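Local structure of tartronate semialdehyde reductase (Salmonella typhimurium, 1VPD) at residues Leu193-Lys198 / Ala293-Val297; Val75-Leu80 / Glu108-Leu113; Leu245-Leu249 / Thr262-Met266; Lys223-Val227 / Asp281-Ala286; Met120-Ser126 / Leu137-Gly143. The protein probably catalyses the NAD(P)H-dependent reduction of tartronate semialdehyde to D-glycerate, the last step in making D-glycerate from galactarate. All coordinates share one frame; numbering follows the deposited sequence. Where two conformers were deposited one is given.

Two contacts close in series in the N-terminal half of the chain, and three nest in the C-terminal half. Interaction 2 (75-80 with 108-113) comes first and joins two neighbouring helices of the nucleotide-binding domain. Interaction 5 (120-126 with 137-143) follows, pairing two adjacent strands of the mixed sheet; Met120 packs against helix 103-114, so the two contacts touch. The remaining loops lie one inside another. Interaction 1 (193-198 with 293-297) closes the outermost, bringing the C-terminal tail back to the end of the long helix 170-198. Inside it, interaction 4 (223-227 with 281-286) encloses interaction 3 (245-249 with 262-266), and both join helices of the all-helical part.

Interaction 1 (Leu193-Lys198 / Ala293-Val297); sequences LTLATK and AKVEV
The polar link across this contact is made by Lys198, whose NZ donates to Ala293 O at 2.7 Å. The ammonium group meets the carbonyl at a C=O...N angle of 151°, a little out of the carbonyl plane. Turns at chi2 (75°) and chi4 (-68°) fold the long chain over the end of helix 285-293, where Lys294 has left helical geometry with a positive phi. A second polar grip lies within helix 170-198: Thr197 OG1 donates to Leu193 O at 2.7 Å, and Thr197 N reaches the same oxygen at 3.0 Å from the opposite face of its plane.

The apolar contacts centre on valines. With the hydroxyl so held, the methyl CG2 of Thr197 points to the tail and lies 3.6 Å from Val295 CG2. The aliphatic part of Lys198 continues the cover, its CD 3.9 Å from Val295 CB. Farther along the tail, Val297 CG1 approaches Leu193 CB at 4.1 Å. The backbone N of Val297 donates a hydrogen bond to Glu290 OE2.

The chemistry is thus divided: Lys198 satisfies Ala293 O at the C-terminal end of helix 285-293, while methyl groups seat the tail on the far end of the long helix 170-198, in the all-helical C-terminal part and away from the predicted active site. The lysine's charge would probably be favoured there, since the C-terminal end of a helix carries partial negative charge.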
# COMPACT_ATOMS: atom_id res chain seq x y z
N LEU A 193 4.25 -24.97 -1.35
CA LEU A 193 3.87 -25.59 -0.07
C LEU A 193 2.73 -26.59 -0.25
O LEU A 193 2.73 -27.64 0.37
CB LEU A 193 3.52 -24.52 0.99
CG LEU A 193 4.67 -23.65 1.47
CD1 LEU A 193 4.16 -22.69 2.54
CD2 LEU A 193 5.84 -24.45 2.02
N THR A 194 1.78 -26.28 -1.13
CA THR A 194 0.69 -27.21 -1.41
C THR A 194 1.21 -28.47 -2.11
O THR A 194 0.80 -29.57 -1.77
CB THR A 194 -0.38 -26.52 -2.28
OG1 THR A 194 -0.94 -25.41 -1.57
CG2 THR A 194 -1.55 -27.44 -2.55
N LEU A 195 2.15 -28.32 -3.04
CA LEU A 195 2.80 -29.47 -3.66
C LEU A 195 3.45 -30.38 -2.61
O LEU A 195 3.20 -31.59 -2.60
CB LEU A 195 3.85 -29.01 -4.70
CG LEU A 195 4.74 -30.13 -5.26
CD1 LEU A 195 3.91 -31.16 -6.01
CD2 LEU A 195 5.83 -29.54 -6.16
N ALA A 196 4.26 -29.81 -1.72
CA ALA A 196 5.00 -30.61 -0.75
C ALA A 196 4.04 -31.31 0.22
O ALA A 196 4.21 -32.48 0.52
CB ALA A 196 5.96 -29.76 -0.00
N THR A 197 3.01 -30.59 0.64
CA THR A 197 1.99 -31.14 1.55
C THR A 197 1.26 -32.30 0.88
O THR A 197 1.06 -33.35 1.50
CB THR A 197 0.99 -30.07 1.94
OG1 THR A 197 1.67 -28.95 2.54
CG2 THR A 197 0.06 -30.59 3.04
N LYS A 198 0.84 -32.11 -0.37
CA LYS A 198 0.17 -33.17 -1.11
C LYS A 198 1.05 -34.40 -1.33
O LYS A 198 0.54 -35.54 -1.36
CB LYS A 198 -0.38 -32.65 -2.46
CG LYS A 198 -1.48 -33.51 -3.06
CD LYS A 198 -2.83 -33.36 -2.35
CE LYS A 198 -3.91 -34.29 -2.91
NZ LYS A 198 -4.36 -33.97 -4.30
N ALA A 293 -6.13 -28.41 -5.02
CA ALA A 293 -5.30 -29.59 -4.72
C ALA A 293 -5.93 -30.51 -3.67
O ALA A 293 -5.45 -31.62 -3.45
CB ALA A 293 -3.94 -29.16 -4.25
N LYS A 294 -7.00 -30.04 -3.03
CA LYS A 294 -7.68 -30.81 -1.97
C LYS A 294 -6.77 -31.17 -0.79
O LYS A 294 -6.76 -32.32 -0.30
CB LYS A 294 -8.35 -32.06 -2.55
CG LYS A 294 -9.37 -31.76 -3.59
CD LYS A 294 -10.56 -30.97 -3.07
CE LYS A 294 -11.72 -31.03 -4.06
NZ LYS A 294 -12.98 -30.45 -3.55
N VAL A 295 -6.01 -30.19 -0.33
CA VAL A 295 -5.20 -30.33 0.88
C VAL A 295 -5.02 -28.96 1.52
O VAL A 295 -4.99 -27.95 0.83
CB VAL A 295 -3.84 -31.02 0.58
CG1 VAL A 295 -2.93 -30.09 -0.19
CG2 VAL A 295 -3.18 -31.50 1.84
N GLU A 296 -4.89 -28.92 2.84
CA GLU A 296 -4.62 -27.67 3.52
C GLU A 296 -3.18 -27.62 4.01
O GLU A 296 -2.60 -28.63 4.43
CB GLU A 296 -5.62 -27.49 4.68
CG GLU A 296 -7.02 -27.27 4.15
CD GLU A 296 -8.05 -26.94 5.22
OE1 GLU A 296 -7.78 -27.19 6.40
OE2 GLU A 296 -9.12 -26.40 4.85
N VAL A 297 -2.61 -26.42 3.94
CA VAL A 297 -1.26 -26.14 4.38
C VAL A 297 -1.33 -25.68 5.84
O VAL A 297 -1.73 -24.56 6.11
CB VAL A 297 -0.61 -25.07 3.48
CG1 VAL A 297 0.74 -24.65 4.00
CG2 VAL A 297 -0.50 -25.61 2.05

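Interaction 2 (Val75-Leu80 / Glu108-Leu113)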
# COMPACT_ATOMS: atom_id res chain seq x y z
N VAL A 75 -8.70 9.18 -3.66
CA VAL A 75 -7.73 10.27 -3.65
C VAL A 75 -8.30 11.48 -4.39
O VAL A 75 -8.15 12.61 -3.94
CB VAL A 75 -6.37 9.86 -4.28
CG1 VAL A 75 -5.37 11.04 -4.28
CG2 VAL A 75 -5.77 8.70 -3.52
N LYS A 76 -8.93 11.26 -5.52
CA LYS A 76 -9.53 12.35 -6.30
C LYS A 76 -10.58 13.10 -5.49
O LYS A 76 -10.63 14.34 -5.51
CB LYS A 76 -10.12 11.83 -7.60
CG LYS A 76 -9.09 11.51 -8.66
CD LYS A 76 -9.73 11.13 -9.98
CE LYS A 76 -8.64 10.83 -11.02
NZ LYS A 76 -9.23 10.27 -12.27
N GLU A 77 -11.41 12.38 -4.75
CA GLU A 77 -12.44 13.03 -3.91
C GLU A 77 -11.79 13.87 -2.80
O GLU A 77 -12.18 15.02 -2.58
CB GLU A 77 -13.43 12.02 -3.32
CG GLU A 77 -14.59 12.65 -2.56
CD GLU A 77 -15.44 13.60 -3.39
OE1 GLU A 77 -15.49 13.47 -4.63
OE2 GLU A 77 -16.08 14.49 -2.81
N VAL A 78 -10.80 13.32 -2.11
CA VAL A 78 -10.13 14.03 -1.03
C VAL A 78 -9.31 15.23 -1.54
O VAL A 78 -9.29 16.30 -0.92
CB VAL A 78 -9.25 13.06 -0.20
CG1 VAL A 78 -8.24 13.80 0.65
CG2 VAL A 78 -10.13 12.16 0.67
N ALA A 79 -8.63 15.05 -2.67
CA ALA A 79 -7.72 16.07 -3.17
C ALA A 79 -8.45 17.16 -3.94
O ALA A 79 -8.08 18.33 -3.83
CB ALA A 79 -6.63 15.43 -4.05
N LEU A 80 -9.46 16.78 -4.72
CA LEU A 80 -10.07 17.67 -5.71
C LEU A 80 -11.54 17.97 -5.51
O LEU A 80 -12.09 18.88 -6.13
CB LEU A 80 -9.89 17.08 -7.12
CG LEU A 80 -8.48 16.67 -7.52
CD1 LEU A 80 -8.51 16.16 -8.95
CD2 LEU A 80 -7.53 17.84 -7.39
N GLU A 108 -2.87 12.88 -13.50
CA GLU A 108 -4.09 13.69 -13.61
C GLU A 108 -4.32 14.58 -12.39
O GLU A 108 -4.63 15.78 -12.52
CB GLU A 108 -5.32 12.81 -13.80
CG GLU A 108 -5.42 12.20 -15.17
CD GLU A 108 -6.57 11.21 -15.31
OE1 GLU A 108 -7.00 10.56 -14.31
OE2 GLU A 108 -7.03 11.07 -16.44
N ILE A 109 -4.19 13.99 -11.21
CA ILE A 109 -4.40 14.70 -9.96
C ILE A 109 -3.28 15.76 -9.81
O ILE A 109 -3.54 16.90 -9.41
CB ILE A 109 -4.38 13.73 -8.77
CG1 ILE A 109 -5.59 12.77 -8.86
CG2 ILE A 109 -4.42 14.51 -7.45
CD1 ILE A 109 -5.45 11.53 -8.02
N SER A 110 -2.05 15.38 -10.14
CA SER A 110 -0.94 16.34 -10.10
C SER A 110 -1.19 17.56 -11.00
O SER A 110 -0.94 18.71 -10.60
CB SER A 110 0.36 15.64 -10.51
OG SER A 110 1.45 16.56 -10.51
N ASP A 111 -1.69 17.32 -12.20
CA ASP A 111 -1.95 18.42 -13.14
C ASP A 111 -3.05 19.33 -12.62
O ASP A 111 -2.95 20.56 -12.74
CB ASP A 111 -2.36 17.90 -14.52
CG ASP A 111 -1.19 17.34 -15.30
OD1 ASP A 111 -0.03 17.58 -14.94
OD2 ASP A 111 -1.38 16.62 -16.31
N ALA A 112 -4.08 18.74 -12.02
CA ALA A 112 -5.17 19.53 -11.45
C ALA A 112 -4.67 20.39 -10.29
O ALA A 112 -5.05 21.57 -10.18
CB ALA A 112 -6.30 18.65 -11.00
N LEU A 113 -3.82 19.83 -9.43
CA LEU A 113 -3.28 20.57 -8.29
C LEU A 113 -2.30 21.65 -8.76
O LEU A 113 -2.30 22.75 -8.21
CB LEU A 113 -2.59 19.62 -7.30
CG LEU A 113 -3.58 18.72 -6.54
CD1 LEU A 113 -2.86 17.67 -5.76
CD2 LEU A 113 -4.50 19.54 -5.62
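Val75, Lys76, Ala79 and Leu80 meet Glu108, Ile109, Ala112 and Leu113 where two neighbouring helices of the Rossmann-type domain run side by side, each following a parallel strand of the sheet. The helical segments are almost parallel, at 8°, with axes 10.8 Å apart.

Ile109 fills the middle of the interface. With CG1 anti to the carbonyl carbon and chi2 near trans (162°), its CD1 extends across to the other helix, where it lies 3.8 Å from Val75 CG1 and 3.7 Å from Lys76 CG. The branch methyl CG2 faces Ala79 CB at 4.2 Å. One turn farther on, Leu80 returns the approach: its CD2 sits 3.9 Å from Ala112 CB and equally 3.9 Å from Leu113 CD2, bridging two residues of the partner helix.

At the outer edge Lys76 runs over this apolar patch with its chain extended beyond CG, and NZ forms a salt bridge with Glu108 OE1 at 3.0 Å. The ammonium group comes to the syn side of the carboxylate oxygen but stands 33° out of the carboxylate plane.

Beneath, Ile109 and Leu113 also touch Met120 of strand 119-126, and Leu113 reaches Leu95 of strand 94-97. Methyl and methylene groups therefore carry the inner side of the contact, while a single ion pair spans the outer edge. Because Lys76 serves both, its aliphatic part shields Ile109 while its charged end stays with the exposed glutamate.

Interaction 3 (Leu245-Leu249 / Thr262-Met266)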
# COMPACT_ATOMS: atom_id res chain seq x y z
N LEU A 245 -3.30 -5.23 -9.31
CA LEU A 245 -3.01 -6.03 -10.50
C LEU A 245 -3.76 -5.51 -11.74
O LEU A 245 -3.21 -5.57 -12.84
CB LEU A 245 -3.27 -7.52 -10.30
CG LEU A 245 -2.47 -8.22 -9.20
CD1 LEU A 245 -2.59 -9.73 -9.40
CD2 LEU A 245 -0.99 -7.78 -9.16
N ALA A 246 -4.99 -5.04 -11.57
CA ALA A 246 -5.71 -4.40 -12.67
C ALA A 246 -4.92 -3.22 -13.21
O ALA A 246 -4.78 -3.07 -14.43
CB ALA A 246 -7.09 -3.96 -12.23
N ASN A 247 -4.38 -2.39 -12.32
CA ASN A 247 -3.55 -1.28 -12.75
C ASN A 247 -2.27 -1.74 -13.45
O ASN A 247 -1.88 -1.16 -14.47
CB ASN A 247 -3.22 -0.37 -11.56
CG ASN A 247 -4.44 0.40 -11.07
OD1 ASN A 247 -5.45 0.57 -11.80
ND2 ASN A 247 -4.36 0.92 -9.84
N ALA A 248 -1.65 -2.81 -12.93
CA ALA A 248 -0.43 -3.34 -13.55
C ALA A 248 -0.70 -3.85 -14.96
O ALA A 248 0.05 -3.57 -15.90
CB ALA A 248 0.18 -4.42 -12.69
N LEU A 249 -1.80 -4.57 -15.11
CA LEU A 249 -2.18 -5.11 -16.41
C LEU A 249 -2.54 -4.00 -17.38
O LEU A 249 -2.15 -4.04 -18.55
CB LEU A 249 -3.34 -6.10 -16.25
CG LEU A 249 -2.89 -7.44 -15.65
CD1 LEU A 249 -4.08 -8.14 -15.01
CD2 LEU A 249 -2.26 -8.34 -16.66
N THR A 262 1.22 -12.48 -13.85
CA THR A 262 0.28 -11.55 -13.23
C THR A 262 -1.13 -11.79 -13.77
O THR A 262 -2.10 -11.83 -13.01
CB THR A 262 0.72 -10.09 -13.49
OG1 THR A 262 1.99 -9.82 -12.87
CG2 THR A 262 -0.25 -9.13 -12.86
N ALA A 263 -1.25 -11.96 -15.08
CA ALA A 263 -2.56 -12.25 -15.68
C ALA A 263 -3.16 -13.52 -15.09
O ALA A 263 -4.36 -13.56 -14.76
CB ALA A 263 -2.47 -12.33 -17.17
N ALA A 264 -2.33 -14.55 -14.90
CA ALA A 264 -2.80 -15.79 -14.28
C ALA A 264 -3.21 -15.59 -12.83
O ALA A 264 -4.29 -16.06 -12.42
CB ALA A 264 -1.76 -16.89 -14.38
N VAL A 265 -2.38 -14.92 -12.04
CA VAL A 265 -2.72 -14.72 -10.62
C VAL A 265 -3.95 -13.82 -10.45
O VAL A 265 -4.76 -14.04 -9.54
CB VAL A 265 -1.50 -14.26 -9.82
CG1 VAL A 265 -1.89 -13.88 -8.41
CG2 VAL A 265 -0.46 -15.36 -9.83
N MSE A 266 -4.15 -12.88 -11.36
CA MSE A 266 -5.37 -12.09 -11.38
C MSE A 266 -6.62 -12.97 -11.47
O MSE A 266 -7.58 -12.75 -10.72
CB MSE A 266 -5.38 -11.06 -12.51
CG MSE A 266 -6.73 -10.43 -12.78
SE MSE A 266 -7.39 -9.39 -11.24
CE MSE A 266 -7.30 -7.63 -12.05
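Met266 N donates to Thr262 O at 2.8 Å, a helical bond within segment 262-266, and Leu245 CD1 of the partner helix packs beside that amide. No hydrogen bond crosses between the two segments; the contact is made by apolar packing, partly against backbone. Segments 245-249 and 262-266 run at 146° to each other, roughly antiparallel but clearly splayed, with their axes 10.2 Å apart at closest approach.

Leu245 and Leu249, one turn apart, form the row on the first helix. The two methyls of Leu245 divide the work: CD2 reaches Thr262 CG2 at 4.0 Å, while CD1 lies 4.3 Å from Val265 CG1. Leu249 divides similarly, with CD2 at 4.0 Å from Ala263 CB and CD1 at 4.1 Å from Met266 CB. The methyl of Thr262 is thus placed between the two leucines, CG2 standing anti to the backbone N.

Met266, a selenomethionine in the crystal, reaches farther. Its chain leaves anti to the backbone N and bends at chi2 (64°) and chi3 (113°), which brings CE against the backbone and CB of Ala246 on the partner helix, 3.5 Å from Ala246 N and 3.7 Å from Ala246 CB.

Behind the contact, Thr262 and Val265 also pack on helix 170-198, which bears Lys175, the predicted active-site residue, while Lys243, predicted to bind NAD, precedes Leu245 on helix 238-255. The chemistry between the segments is that of dispersion contacts among leucine, threonine, alanine, valine and methionine side chains, with no directional bond.

Interaction 4 (Lys223-Val227 / Asp281-Ala286); sequences KAPMV and DHSALA
Lys223 and Asp281 provide the tight polar end of this contact, a salt bridge in which Lys223 NZ donates to Asp281 OD2 at 2.9 Å through the syn lone pair, with a weak second bond to OD1. The same OD2 takes Ser283 OG at 2.8 Å through its anti lone pair and Ser283 N at 3.0 Å from above the carboxylate plane, closing an Asx turn. Three donors thus fix the carboxylate, whose OD1 also accepts from Phe236 N.

The apolar end is close as well: Val227 straddles Ala286, both CG1 and CG2 lying 3.7 Å from Ala286 CB. Between these ends the fit is looser, with Lys223 CD 4.1 Å from Ser283 CB and CE of Met226, a selenomethionine in the crystal, 3.9 Å from Ser283 OG. Lys223 and Met226 are partly exposed, while the 281-286 side is buried.

The His282 side chain comes within about 4 Å (nearest atoms) of a bound tartrate, probably from the crystallisation liquor, so the contact borders the probable active-site region. The 3-10 turn leading into helix 285-293 is held against helix 218-228. Behind it, His282 and Ala286 rest on helix 170-198, Leu285 packs on helix 260-274, and Val227 meets Val297 of the C-terminal tail.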
# COMPACT_ATOMS: atom_id res chain seq x y z
N LYS A 223 4.21 -14.54 5.44
CA LYS A 223 2.96 -15.18 5.06
C LYS A 223 2.88 -16.67 5.32
O LYS A 223 1.78 -17.17 5.57
CB LYS A 223 2.62 -14.86 3.60
CG LYS A 223 2.55 -13.37 3.28
CD LYS A 223 1.63 -12.59 4.23
CE LYS A 223 1.34 -11.20 3.72
NZ LYS A 223 0.37 -10.49 4.63
N ALA A 224 4.00 -17.40 5.31
CA ALA A 224 3.91 -18.85 5.56
C ALA A 224 3.33 -19.14 6.95
O ALA A 224 2.45 -20.00 7.07
CB ALA A 224 5.25 -19.58 5.34
N PRO A 225 3.80 -18.44 7.98
CA PRO A 225 3.21 -18.63 9.32
C PRO A 225 1.71 -18.33 9.35
O PRO A 225 0.97 -19.09 10.00
CB PRO A 225 4.03 -17.68 10.19
CG PRO A 225 5.35 -17.60 9.47
CD PRO A 225 4.93 -17.50 8.02
N MSE A 226 1.27 -17.28 8.66
CA MSE A 226 -0.15 -16.92 8.63
C MSE A 226 -0.97 -18.03 8.00
O MSE A 226 -2.00 -18.44 8.54
CB MSE A 226 -0.36 -15.60 7.88
CG MSE A 226 0.26 -14.40 8.57
SE MSE A 226 -0.12 -12.72 7.67
CE MSE A 226 -2.07 -12.66 7.83
N VAL A 227 -0.54 -18.52 6.84
CA VAL A 227 -1.24 -19.62 6.19
C VAL A 227 -1.33 -20.83 7.12
O VAL A 227 -2.40 -21.40 7.30
CB VAL A 227 -0.54 -20.04 4.87
CG1 VAL A 227 -1.21 -21.27 4.29
CG2 VAL A 227 -0.57 -18.90 3.86
N ASP A 281 -6.75 -11.29 4.00
CA ASP A 281 -5.36 -10.98 3.66
C ASP A 281 -4.95 -11.73 2.41
O ASP A 281 -5.44 -12.82 2.16
CB ASP A 281 -4.44 -11.38 4.79
CG ASP A 281 -2.99 -11.00 4.53
OD1 ASP A 281 -2.68 -9.79 4.54
OD2 ASP A 281 -2.11 -11.86 4.30
N HIS A 282 -4.04 -11.16 1.64
CA HIS A 282 -3.61 -11.82 0.40
C HIS A 282 -2.85 -13.15 0.55
O HIS A 282 -2.72 -13.87 -0.44
CB HIS A 282 -2.92 -10.87 -0.59
CG HIS A 282 -1.75 -10.08 -0.08
ND1 HIS A 282 -1.30 -10.02 1.22
CD2 HIS A 282 -0.95 -9.24 -0.78
CE1 HIS A 282 -0.26 -9.20 1.30
NE2 HIS A 282 -0.02 -8.72 0.09
N SER A 283 -2.46 -13.49 1.77
CA SER A 283 -2.02 -14.86 2.10
C SER A 283 -3.11 -15.89 1.74
O SER A 283 -2.80 -17.06 1.54
CB SER A 283 -1.61 -14.96 3.58
OG SER A 283 -2.67 -14.57 4.44
N ALA A 284 -4.37 -15.46 1.65
CA ALA A 284 -5.47 -16.34 1.24
C ALA A 284 -5.37 -16.83 -0.21
O ALA A 284 -6.12 -17.69 -0.64
CB ALA A 284 -6.82 -15.69 1.51
N LEU A 285 -4.40 -16.32 -0.97
CA LEU A 285 -4.08 -16.97 -2.23
C LEU A 285 -3.77 -18.43 -2.00
O LEU A 285 -4.03 -19.27 -2.86
CB LEU A 285 -2.88 -16.31 -2.89
CG LEU A 285 -3.09 -15.26 -3.95
CD1 LEU A 285 -1.77 -14.56 -4.21
CD2 LEU A 285 -3.66 -15.88 -5.22
N ALA A 286 -3.22 -18.78 -0.84
CA ALA A 286 -2.98 -20.19 -0.50
C ALA A 286 -4.26 -21.02 -0.56
O ALA A 286 -4.21 -22.19 -0.98
CB ALA A 286 -2.31 -20.33 0.87

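Interaction 5 (Met120-Ser126 / Leu137-Gly143)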
# COMPACT_ATOMS: atom_id res chain seq x y z
N MSE A 120 3.02 18.04 -5.84
CA MSE A 120 2.62 16.66 -5.52
C MSE A 120 3.76 15.67 -5.73
O MSE A 120 4.51 15.76 -6.71
CB MSE A 120 1.42 16.23 -6.36
CG MSE A 120 0.91 14.84 -6.02
SE MSE A 120 -0.65 14.43 -7.06
CE MSE A 120 -0.87 12.58 -6.68
N LEU A 121 3.90 14.76 -4.77
CA LEU A 121 4.71 13.55 -4.94
C LEU A 121 3.78 12.34 -4.88
O LEU A 121 2.84 12.32 -4.07
CB LEU A 121 5.74 13.39 -3.82
CG LEU A 121 6.77 14.51 -3.59
CD1 LEU A 121 7.57 14.22 -2.34
CD2 LEU A 121 7.64 14.62 -4.80
N ASP A 122 4.07 11.33 -5.70
CA ASP A 122 3.45 10.01 -5.53
C ASP A 122 4.46 9.10 -4.85
O ASP A 122 5.48 8.75 -5.43
CB ASP A 122 2.88 9.42 -6.84
CG ASP A 122 3.92 9.15 -7.92
OD1 ASP A 122 4.74 10.05 -8.25
OD2 ASP A 122 3.94 8.06 -8.56
N ALA A 123 4.17 8.77 -3.59
CA ALA A 123 5.10 8.04 -2.72
C ALA A 123 4.45 6.81 -2.06
O ALA A 123 4.37 6.72 -0.83
CB ALA A 123 5.63 8.98 -1.64
N PRO A 124 4.00 5.85 -2.87
CA PRO A 124 3.47 4.60 -2.34
C PRO A 124 4.54 3.79 -1.62
O PRO A 124 5.75 4.06 -1.71
CB PRO A 124 2.94 3.87 -3.59
CG PRO A 124 3.74 4.43 -4.72
CD PRO A 124 3.98 5.87 -4.35
N VAL A 125 4.08 2.81 -0.88
CA VAL A 125 4.93 2.09 0.05
C VAL A 125 4.83 0.60 -0.11
O VAL A 125 3.86 0.09 -0.67
CB VAL A 125 4.61 2.48 1.54
CG1 VAL A 125 4.51 3.98 1.71
CG2 VAL A 125 3.31 1.84 2.03
N SER A 126 5.81 -0.09 0.46
CA SER A 126 5.73 -1.55 0.59
C SER A 126 6.35 -2.05 1.88
O SER A 126 7.40 -1.56 2.33
CB SER A 126 6.40 -2.23 -0.59
OG SER A 126 6.23 -3.62 -0.46
N LEU A 137 9.08 0.35 6.36
CA LEU A 137 8.57 0.39 4.99
C LEU A 137 9.60 0.89 3.99
O LEU A 137 10.41 1.75 4.32
CB LEU A 137 7.38 1.35 4.90
CG LEU A 137 6.13 1.01 5.68
CD1 LEU A 137 5.16 2.18 5.67
CD2 LEU A 137 5.46 -0.22 5.10
N SER A 138 9.54 0.38 2.76
CA SER A 138 10.19 1.02 1.63
C SER A 138 9.18 1.97 0.98
O SER A 138 8.00 1.62 0.78
CB SER A 138 10.67 -0.01 0.61
OG SER A 138 11.87 -0.63 1.03
N VAL A 139 9.65 3.15 0.62
CA VAL A 139 8.87 4.18 -0.03
C VAL A 139 9.51 4.45 -1.38
O VAL A 139 10.74 4.56 -1.50
CB VAL A 139 8.85 5.48 0.85
CG1 VAL A 139 7.99 6.54 0.23
CG2 VAL A 139 8.37 5.15 2.24
N MSE A 140 8.67 4.55 -2.41
CA MSE A 140 9.12 4.70 -3.78
C MSE A 140 8.38 5.90 -4.36
O MSE A 140 7.17 5.93 -4.37
CB MSE A 140 8.85 3.41 -4.58
CG MSE A 140 7.39 2.95 -4.58
SE MSE A 140 7.19 0.99 -4.49
CE MSE A 140 7.94 0.69 -2.73
N VAL A 141 9.13 6.90 -4.86
CA VAL A 141 8.58 8.24 -5.05
C VAL A 141 8.78 8.78 -6.46
O VAL A 141 9.88 8.68 -7.01
CB VAL A 141 9.25 9.24 -4.06
CG1 VAL A 141 8.52 10.57 -4.10
CG2 VAL A 141 9.28 8.64 -2.65
N GLY A 142 7.74 9.37 -7.03
CA GLY A 142 7.87 10.17 -8.22
C GLY A 142 7.56 11.63 -7.93
O GLY A 142 6.83 11.95 -6.98
N GLY A 143 8.11 12.50 -8.76
CA GLY A 143 7.88 13.94 -8.69
C GLY A 143 9.18 14.71 -8.82
O GLY A 143 10.20 14.17 -9.19
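Strands 119-126 and 137-142 pair antiparallel in the mixed sheet of the nucleotide-binding domain, but the pairing is interrupted at Ala123-Pro124. Asp122 and Gly142 form a hydrogen-bonded pair, with Gly142 N giving to Asp122 O at 2.8 Å and Asp122 N to Gly142 O at 3.1 Å. Within the interruption, Met140 N still donates to Pro124 O at 3.0 Å, nearly in line with the carbonyl bond. Ser126 and Ser138 then form a second hydrogen-bonded pair: Ser126 N to Ser138 O is 2.8 Å, and Ser138 N to Ser126 O is 2.9 Å.

On one face, Val125 and Val139 stand side by side as a non-hydrogen-bonded pair, Val125 CG1 4.1 Å from Val139 CG2. On the face of Ser126, Met140 (selenomethionine) holds CG between its backbone N and carbonyl carbon (chi1 57°), and the bent chain runs along the neighbouring strand, its CG 3.9 Å from Pro124 CG and its CE 3.9 Å from Ser126 CB.

Asp122 is tied to the start of helix 170-198 through Gly169 N and Asn172 N. Val125 O accepts from Lys175, the predicted active-site residue, and Ser126 OG is hydrogen-bonded to both Asn178 and a bound tartrate, probably from the crystallisation liquor, consistent with a pocket for a small acid. Helix 170-198 packs on Pro124 and Met140, whereas helix 145-156 covers Leu121, Ala123 and Val141, and strands 94-97 and 161-166 continue the sheet on either side.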